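Local coordinates for CRISPR-associated endonuclease Cas2 2 (Thermus thermophilus, PDB 1ZPW), which is a Cas2-family endonuclease that uses divalent metal ions, forms a homodimer that joins a Cas1 homodimer, and acts in CRISPR adaptive immunity, at residues V8-P13 with V19-L24; K26-R31 with E43-D48; E47-R52 with L64-V69. All coordinates share one frame; numbering follows the deposited sequence. Where two conformers were deposited one is given.

Interaction 1. Residues V8-P13 with V19-L24; sequences VAYDIP and VKLANL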
# COMPACT_ATOMS: atom_id res chain seq x y z
N VAL A 8 0.53 -1.93 2.89
CA VAL A 8 1.41 -1.32 1.88
C VAL A 8 1.80 0.04 2.42
O VAL A 8 0.95 0.92 2.51
CB VAL A 8 0.73 -1.19 0.51
CG1 VAL A 8 1.72 -0.57 -0.49
CG2 VAL A 8 0.30 -2.55 -0.00
N ALA A 9 3.09 0.21 2.77
CA ALA A 9 3.56 1.41 3.43
C ALA A 9 4.55 2.11 2.53
O ALA A 9 5.43 1.46 1.94
CB ALA A 9 4.22 1.08 4.76
N TYR A 10 4.42 3.42 2.41
CA TYR A 10 5.28 4.15 1.48
C TYR A 10 5.86 5.40 2.08
O TYR A 10 5.29 6.02 2.99
CB TYR A 10 4.55 4.47 0.18
CG TYR A 10 3.23 5.17 0.34
CD1 TYR A 10 2.05 4.43 0.45
CD2 TYR A 10 3.15 6.57 0.41
CE1 TYR A 10 0.82 5.05 0.59
CE2 TYR A 10 1.91 7.20 0.54
CZ TYR A 10 0.77 6.44 0.62
OH TYR A 10 -0.43 7.08 0.79
N ASP A 11 7.03 5.75 1.58
CA ASP A 11 7.75 6.92 2.03
C ASP A 11 8.26 7.57 0.74
O ASP A 11 9.26 7.13 0.17
CB ASP A 11 8.91 6.39 2.87
CG ASP A 11 9.62 7.44 3.63
OD1 ASP A 11 9.48 8.66 3.31
OD2 ASP A 11 10.40 7.10 4.57
N ILE A 12 7.52 8.58 0.26
CA ILE A 12 7.78 9.23 -1.03
C ILE A 12 7.95 10.73 -0.77
O ILE A 12 6.98 11.38 -0.42
CB ILE A 12 6.58 9.00 -1.99
CG1 ILE A 12 6.07 7.54 -2.03
CG2 ILE A 12 6.79 9.69 -3.38
CD1 ILE A 12 7.05 6.55 -2.51
N PRO A 13 9.14 11.26 -0.89
CA PRO A 13 9.33 12.69 -0.57
C PRO A 13 8.64 13.67 -1.48
O PRO A 13 8.24 14.80 -1.06
CB PRO A 13 10.87 12.86 -0.55
CG PRO A 13 11.43 11.66 -1.24
CD PRO A 13 10.40 10.56 -1.17
N VAL A 19 0.99 11.51 -4.70
CA VAL A 19 -0.42 11.60 -5.09
C VAL A 19 -0.69 10.49 -6.11
O VAL A 19 -1.70 9.78 -6.02
CB VAL A 19 -0.73 12.98 -5.72
CG1 VAL A 19 -2.07 12.90 -6.40
CG2 VAL A 19 -0.75 14.05 -4.61
N LYS A 20 0.22 10.34 -7.09
CA LYS A 20 0.01 9.31 -8.11
C LYS A 20 0.01 7.90 -7.51
O LYS A 20 -0.83 7.04 -7.88
CB LYS A 20 1.08 9.41 -9.18
CG LYS A 20 0.91 10.70 -10.01
CD LYS A 20 1.98 10.78 -11.07
CE LYS A 20 1.88 12.10 -11.79
NZ LYS A 20 3.03 12.22 -12.75
N LEU A 21 0.91 7.67 -6.55
CA LEU A 21 0.98 6.36 -5.92
C LEU A 21 -0.28 6.09 -5.09
O LEU A 21 -0.83 5.02 -5.16
CB LEU A 21 2.24 6.23 -5.05
CG LEU A 21 2.32 4.88 -4.34
CD1 LEU A 21 2.42 3.70 -5.33
CD2 LEU A 21 3.50 4.86 -3.37
N ALA A 22 -0.74 7.08 -4.33
CA ALA A 22 -1.98 6.89 -3.57
C ALA A 22 -3.17 6.60 -4.47
O ALA A 22 -4.01 5.76 -4.14
CB ALA A 22 -2.27 8.09 -2.67
N ASN A 23 -3.26 7.29 -5.59
CA ASN A 23 -4.34 7.05 -6.53
C ASN A 23 -4.27 5.64 -7.09
O ASN A 23 -5.30 4.97 -7.25
CB ASN A 23 -4.31 8.09 -7.65
CG ASN A 23 -4.72 9.46 -7.18
OD1 ASN A 23 -5.47 9.61 -6.20
ND2 ASN A 23 -4.25 10.49 -7.89
N LEU A 24 -3.05 5.18 -7.36
CA LEU A 24 -2.88 3.79 -7.79
C LEU A 24 -3.35 2.80 -6.72
O LEU A 24 -4.11 1.86 -7.00
CB LEU A 24 -1.42 3.55 -8.18
CG LEU A 24 -1.07 2.08 -8.43
CD1 LEU A 24 -1.81 1.63 -9.68
CD2 LEU A 24 0.44 1.87 -8.56

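Interaction 2. Residues K26-R31 with E43-D48; sequences KSYGER and ERLLED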
# COMPACT_ATOMS: atom_id res chain seq x y z
N LYS A 26 -5.54 3.06 -4.44
CA LYS A 26 -7.01 3.03 -4.37
C LYS A 26 -7.63 1.95 -5.25
O LYS A 26 -8.72 1.45 -4.94
CB LYS A 26 -7.56 4.42 -4.73
CG LYS A 26 -7.22 5.44 -3.69
CD LYS A 26 -8.26 5.53 -2.60
CE LYS A 26 -7.84 6.61 -1.60
NZ LYS A 26 -8.87 6.96 -0.61
N SER A 27 -6.96 1.58 -6.34
CA SER A 27 -7.49 0.54 -7.22
C SER A 27 -7.34 -0.87 -6.61
O SER A 27 -7.96 -1.85 -7.08
CB SER A 27 -6.96 0.71 -8.67
OG SER A 27 -5.61 0.32 -8.73
N TYR A 28 -6.57 -0.98 -5.52
CA TYR A 28 -6.34 -2.26 -4.87
C TYR A 28 -6.80 -2.34 -3.43
O TYR A 28 -6.81 -3.42 -2.85
CB TYR A 28 -4.85 -2.62 -4.84
CG TYR A 28 -4.22 -2.65 -6.20
CD1 TYR A 28 -4.26 -3.79 -6.98
CD2 TYR A 28 -3.60 -1.50 -6.71
CE1 TYR A 28 -3.67 -3.78 -8.26
CE2 TYR A 28 -3.02 -1.49 -7.94
CZ TYR A 28 -3.05 -2.63 -8.71
OH TYR A 28 -2.44 -2.59 -9.94
N GLY A 29 -7.14 -1.20 -2.84
CA GLY A 29 -7.46 -1.22 -1.43
C GLY A 29 -7.78 0.14 -0.90
O GLY A 29 -8.12 1.05 -1.67
N GLU A 30 -7.66 0.30 0.42
CA GLU A 30 -8.10 1.52 1.08
C GLU A 30 -7.03 2.05 2.02
O GLU A 30 -6.27 1.29 2.64
CB GLU A 30 -9.41 1.30 1.88
CG GLU A 30 -10.55 0.62 1.15
CD GLU A 30 -11.07 1.45 0.00
OE1 GLU A 30 -10.84 2.66 0.02
OE2 GLU A 30 -11.70 0.87 -0.92
N ARG A 31 -7.00 3.36 2.12
CA ARG A 31 -6.11 4.05 3.07
C ARG A 31 -6.48 3.70 4.51
O ARG A 31 -7.66 3.65 4.87
CB ARG A 31 -6.25 5.55 2.89
CG ARG A 31 -5.29 6.37 3.78
CD ARG A 31 -5.41 7.86 3.61
NE ARG A 31 -5.03 8.30 2.26
CZ ARG A 31 -3.79 8.39 1.84
NH1 ARG A 31 -3.55 8.81 0.59
NH2 ARG A 31 -2.78 8.05 2.64
N GLU A 43 -1.44 -13.41 -5.99
CA GLU A 43 -0.19 -13.29 -6.74
C GLU A 43 -0.30 -12.38 -7.96
O GLU A 43 0.58 -11.55 -8.19
CB GLU A 43 0.35 -14.67 -7.14
CG GLU A 43 1.86 -14.76 -7.00
CD GLU A 43 2.35 -14.48 -5.58
OE1 GLU A 43 3.37 -13.74 -5.41
OE2 GLU A 43 1.72 -15.00 -4.62
N ARG A 44 -1.39 -12.51 -8.71
CA ARG A 44 -1.55 -11.75 -9.93
C ARG A 44 -1.72 -10.24 -9.66
O ARG A 44 -1.09 -9.38 -10.31
CB ARG A 44 -2.76 -12.27 -10.71
CG ARG A 44 -3.00 -11.43 -11.96
CD ARG A 44 -4.34 -11.66 -12.67
NE ARG A 44 -5.52 -11.17 -11.94
CZ ARG A 44 -5.98 -9.92 -11.96
NH1 ARG A 44 -5.35 -8.97 -12.66
NH2 ARG A 44 -7.07 -9.61 -11.27
N LEU A 45 -2.55 -9.92 -8.67
CA LEU A 45 -2.77 -8.52 -8.33
C LEU A 45 -1.54 -7.92 -7.69
O LEU A 45 -1.27 -6.73 -7.85
CB LEU A 45 -3.97 -8.36 -7.40
CG LEU A 45 -5.36 -8.51 -8.01
CD1 LEU A 45 -6.38 -8.56 -6.86
CD2 LEU A 45 -5.69 -7.37 -8.97
N LEU A 46 -0.82 -8.71 -6.93
CA LEU A 46 0.42 -8.22 -6.30
C LEU A 46 1.43 -7.83 -7.38
O LEU A 46 2.02 -6.75 -7.35
CB LEU A 46 0.96 -9.26 -5.32
CG LEU A 46 2.31 -9.04 -4.65
CD1 LEU A 46 2.28 -7.70 -3.91
CD2 LEU A 46 2.55 -10.19 -3.70
N GLU A 47 1.61 -8.72 -8.36
CA GLU A 47 2.52 -8.42 -9.46
C GLU A 47 2.08 -7.17 -10.21
O GLU A 47 2.89 -6.36 -10.60
CB GLU A 47 2.55 -9.62 -10.40
CG GLU A 47 3.51 -9.42 -11.54
CD GLU A 47 3.44 -10.52 -12.58
OE1 GLU A 47 4.51 -11.04 -12.92
OE2 GLU A 47 2.33 -10.84 -13.06
N ASP A 48 0.76 -7.02 -10.41
CA ASP A 48 0.22 -5.87 -11.12
C ASP A 48 0.49 -4.57 -10.36
O ASP A 48 0.90 -3.55 -10.95
CB ASP A 48 -1.29 -6.04 -11.31
CG ASP A 48 -1.89 -4.96 -12.19
OD1 ASP A 48 -2.81 -4.24 -11.74
OD2 ASP A 48 -1.52 -4.76 -13.38

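Interaction 3. Residues E47-R52 with L64-V69; sequences EDLRRR and LRIYPV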
# COMPACT_ATOMS: atom_id res chain seq x y z
N GLU A 47 1.61 -8.72 -8.36
CA GLU A 47 2.52 -8.42 -9.46
C GLU A 47 2.08 -7.17 -10.21
O GLU A 47 2.89 -6.36 -10.60
CB GLU A 47 2.55 -9.62 -10.40
CG GLU A 47 3.51 -9.42 -11.54
CD GLU A 47 3.44 -10.52 -12.58
OE1 GLU A 47 4.51 -11.04 -12.92
OE2 GLU A 47 2.33 -10.84 -13.06
N ASP A 48 0.76 -7.02 -10.41
CA ASP A 48 0.22 -5.87 -11.12
C ASP A 48 0.49 -4.57 -10.36
O ASP A 48 0.90 -3.55 -10.95
CB ASP A 48 -1.29 -6.04 -11.31
CG ASP A 48 -1.89 -4.96 -12.19
OD1 ASP A 48 -2.81 -4.24 -11.74
OD2 ASP A 48 -1.52 -4.76 -13.38
N LEU A 49 0.26 -4.63 -9.04
CA LEU A 49 0.57 -3.49 -8.18
C LEU A 49 2.06 -3.11 -8.29
O LEU A 49 2.38 -1.93 -8.48
CB LEU A 49 0.17 -3.79 -6.72
CG LEU A 49 0.30 -2.68 -5.66
CD1 LEU A 49 -0.53 -3.05 -4.42
CD2 LEU A 49 1.71 -2.43 -5.25
N ARG A 50 2.96 -4.09 -8.17
CA ARG A 50 4.39 -3.78 -8.29
C ARG A 50 4.74 -3.18 -9.63
O ARG A 50 5.47 -2.17 -9.70
CB ARG A 50 5.26 -5.00 -8.07
CG ARG A 50 5.22 -5.56 -6.67
CD ARG A 50 6.44 -6.44 -6.42
NE ARG A 50 6.51 -7.37 -7.54
CZ ARG A 50 6.05 -8.62 -7.52
NH1 ARG A 50 6.10 -9.35 -8.64
NH2 ARG A 50 5.57 -9.17 -6.40
N ARG A 51 4.22 -3.79 -10.70
CA ARG A 51 4.51 -3.33 -12.04
C ARG A 51 4.09 -1.87 -12.23
O ARG A 51 4.85 -1.07 -12.79
CB ARG A 51 3.80 -4.24 -13.05
CG ARG A 51 3.63 -3.74 -14.47
CD ARG A 51 2.57 -4.53 -15.32
NE ARG A 51 2.50 -5.98 -15.06
CZ ARG A 51 3.46 -6.86 -15.39
NH1 ARG A 51 3.32 -8.16 -15.11
NH2 ARG A 51 4.56 -6.44 -15.99
N ARG A 52 2.91 -1.52 -11.72
CA ARG A 52 2.38 -0.17 -11.89
C ARG A 52 3.08 0.79 -10.94
O ARG A 52 3.31 1.94 -11.32
CB ARG A 52 0.85 -0.20 -11.70
CG ARG A 52 0.17 -1.02 -12.82
CD ARG A 52 -1.32 -1.13 -12.76
NE ARG A 52 -1.98 0.15 -13.03
CZ ARG A 52 -3.27 0.38 -12.73
NH1 ARG A 52 -4.01 -0.58 -12.16
NH2 ARG A 52 -3.81 1.56 -13.00
N LEU A 64 8.80 1.78 -0.89
CA LEU A 64 7.51 1.13 -0.80
C LEU A 64 7.74 -0.24 -0.19
O LEU A 64 8.54 -1.03 -0.71
CB LEU A 64 6.86 1.02 -2.20
CG LEU A 64 5.44 0.46 -2.29
CD1 LEU A 64 4.92 0.47 -3.74
CD2 LEU A 64 5.31 -0.94 -1.81
N ARG A 65 7.05 -0.52 0.91
CA ARG A 65 7.18 -1.84 1.54
C ARG A 65 5.85 -2.54 1.54
O ARG A 65 4.83 -1.95 1.89
CB ARG A 65 7.73 -1.72 2.96
CG ARG A 65 9.10 -1.04 2.98
CD ARG A 65 9.69 -0.87 4.41
NE ARG A 65 10.32 -2.10 4.88
CZ ARG A 65 11.60 -2.42 4.61
NH1 ARG A 65 12.10 -3.58 5.04
NH2 ARG A 65 12.34 -1.59 3.88
N ILE A 66 5.86 -3.82 1.18
CA ILE A 66 4.62 -4.60 1.10
C ILE A 66 4.70 -5.76 2.07
O ILE A 66 5.57 -6.64 1.93
CB ILE A 66 4.43 -5.13 -0.35
CG1 ILE A 66 4.30 -3.96 -1.30
CG2 ILE A 66 3.19 -5.95 -0.42
CD1 ILE A 66 4.46 -4.33 -2.84
N TYR A 67 3.81 -5.76 3.06
CA TYR A 67 3.81 -6.77 4.12
C TYR A 67 2.63 -7.72 4.00
O TYR A 67 1.50 -7.29 4.18
CB TYR A 67 3.66 -6.10 5.48
CG TYR A 67 4.87 -5.26 5.87
CD1 TYR A 67 5.99 -5.86 6.44
CD2 TYR A 67 4.86 -3.87 5.70
CE1 TYR A 67 7.13 -5.09 6.80
CE2 TYR A 67 5.97 -3.11 6.04
CZ TYR A 67 7.08 -3.72 6.61
OH TYR A 67 8.17 -2.95 6.95
N PRO A 68 2.88 -9.01 3.79
CA PRO A 68 1.76 -9.96 3.87
C PRO A 68 1.36 -10.15 5.32
O PRO A 68 2.24 -10.38 6.16
CB PRO A 68 2.33 -11.26 3.26
CG PRO A 68 3.81 -11.08 3.18
CD PRO A 68 4.19 -9.65 3.54
N VAL A 69 0.07 -10.03 5.63
CA VAL A 69 -0.38 -10.01 7.02
C VAL A 69 -0.98 -11.37 7.36
O VAL A 69 -1.65 -11.97 6.53
CB VAL A 69 -1.46 -8.94 7.24
CG1 VAL A 69 -2.03 -9.00 8.66
CG2 VAL A 69 -0.88 -7.55 6.93

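Interaction 1. Residues V8-P13 with V19-L24
Leu-21 reaches from the helix to Tyr-10 on the strand with a single methyl, CD2, which lies 3.7 Å from Tyr-10 CB and 3.7 Å from Tyr-10 CG. It thus sits at the root of the tyrosine side chain, oblique to the ring. The leucine gets there because its CG is anti to the backbone N (chi1 178°), while Tyr-10 holds CG in the crowded position between N and the carbonyl carbon (chi1 53°). The two side chains run alongside each other in opposite directions. At the far end of the ring, Tyr-10 OH comes within 4.0 Å of Ala-22 CB, a light touch for a hydroxyl whose hydrogen-bond partner is Arg-31 NH2. Ile-12, modelled in two conformers, crosses Leu-21 at about a right angle in one of them, with Ile-12 CG1 3.9 Å from Leu-21 CD2, a detail that stays doubtful. Asp-11, predicted to bind the catalytic magnesium ion, points its CB away from the helix. Here the first helix of the ferredoxin-like fold, 15-26, packs on the first strand, 4-11, which it follows in the chain; strands 36-41 and 63-68 flank that strand in the sheet, and Leu-24 leans on helix 43-56.

Interaction 2. Residues K26-R31 with E43-D48
Tyr-28, just before Gly-29, whose extended backbone leads into strand 29-33, comes closest in backbone terms to Leu-45, at 8.0 Å between CA atoms. The tyrosine spans this gap. With CG beside its backbone N and anti to the carbonyl carbon (chi1 -57°), its ring extends to helix 43-56, and Tyr-28 OH donates a very short hydrogen bond of 2.5 Å to Asp-48 OD1. The carboxylate oxygen lies at the ring edge, in its plane, yet the ring and carboxylate planes are 58° apart. Asp-48 meets the hydroxyl by keeping CG anti to its backbone N (chi1 -173°). In the ferredoxin-like fold of Cas2, this bond ties the turn between the first helix and the second strand to the second helix, both on the same side of the sheet. Nearer the start of that helix, Leu-45 CD2 lies 4.2 Å from Tyr-28 CE1, and the same ring carbon is 3.8 Å from Leu-45 O, which approaches the ring obliquely. Tyr-28 also rests on Cys-39 and Leu-41 of strand 36-41 and on Leu-49, and its hydroxyl has a second, weak hydrogen bond with Arg-52 NH1.

Interaction 3. Residues E47-R52 with L64-V69
The guanidinium of Arg-50, a residue whose aliphatic stem touches Ile-66, is covered on one face by the helix itself: Glu-47 CA stands 3.8 Å above the plane, offset toward its rim. The side chain bends back at chi3 (-50°), folding the charged end over the preceding turn. Two residues on, the Arg-52 guanidinium meets Asp-48 OD1 at its edge and in its plane, although at 3.9 Å from Arg-52 NH1 this salt bridge is long and weak, and the same OD1 takes the hydrogen bond from Tyr-28 OH. On the strand, Arg-65 NE donates a 3.1 Å hydrogen bond to Tyr-67 OH, which lies nearly in the guanidinium plane; the N-H...O angle of 146° makes it somewhat bent. Arg-65 and Tyr-67 pair along the strand and take no part in the contact, while the CB of Ile-66 points toward the helix.

The contact itself is apolar and converges on one methyl. Ile-66 CD1 is 4.1 Å from Leu-49 CD2 and likewise 4.1 Å from Arg-50 CG, so it rests against two consecutive residues of the helix. Ile-66 and Leu-49 pass alongside each other in opposite directions, whereas the Arg-50 stem crosses Ile-66 at about a right angle. Leu-49 has CG anti to its backbone N (chi1 -175°), which carries its tip to the isoleucine.

Helix 43-56 thus lies over strand 63-68, outermost in the sheet of this chain, where Ile-66 also meets Leu-46 and Leu-64 meets Ala-53; Leu-49 bridges to Leu-25 of helix 15-26, and strand 4-11 pairs with strand 63-68.

How the interactions relate
Interaction 1 closes before interaction 2 opens, and interaction 3 begins on the helix where interaction 2 ends. Interactions 1 and 3 seat the two helices of the ferredoxin-like fold on its antiparallel sheet, and interaction 2 ties helix 43-56 to the turn leading into strand 29-33. Interactions 2 and 3 share Glu-47 and Asp-48, with centres about 7 Å apart. The centre of interaction 1 lies about 13 Å from that of interaction 2 and about 11 Å from that of interaction 3. Strands 4-11 and 63-68 are sheet neighbours, linked by Arg-65 N and Ala-9 O at 2.8 Å. The helices thus cover one face of the sheet whose strand 4-11 carries Asp-11, the predicted metal ligand.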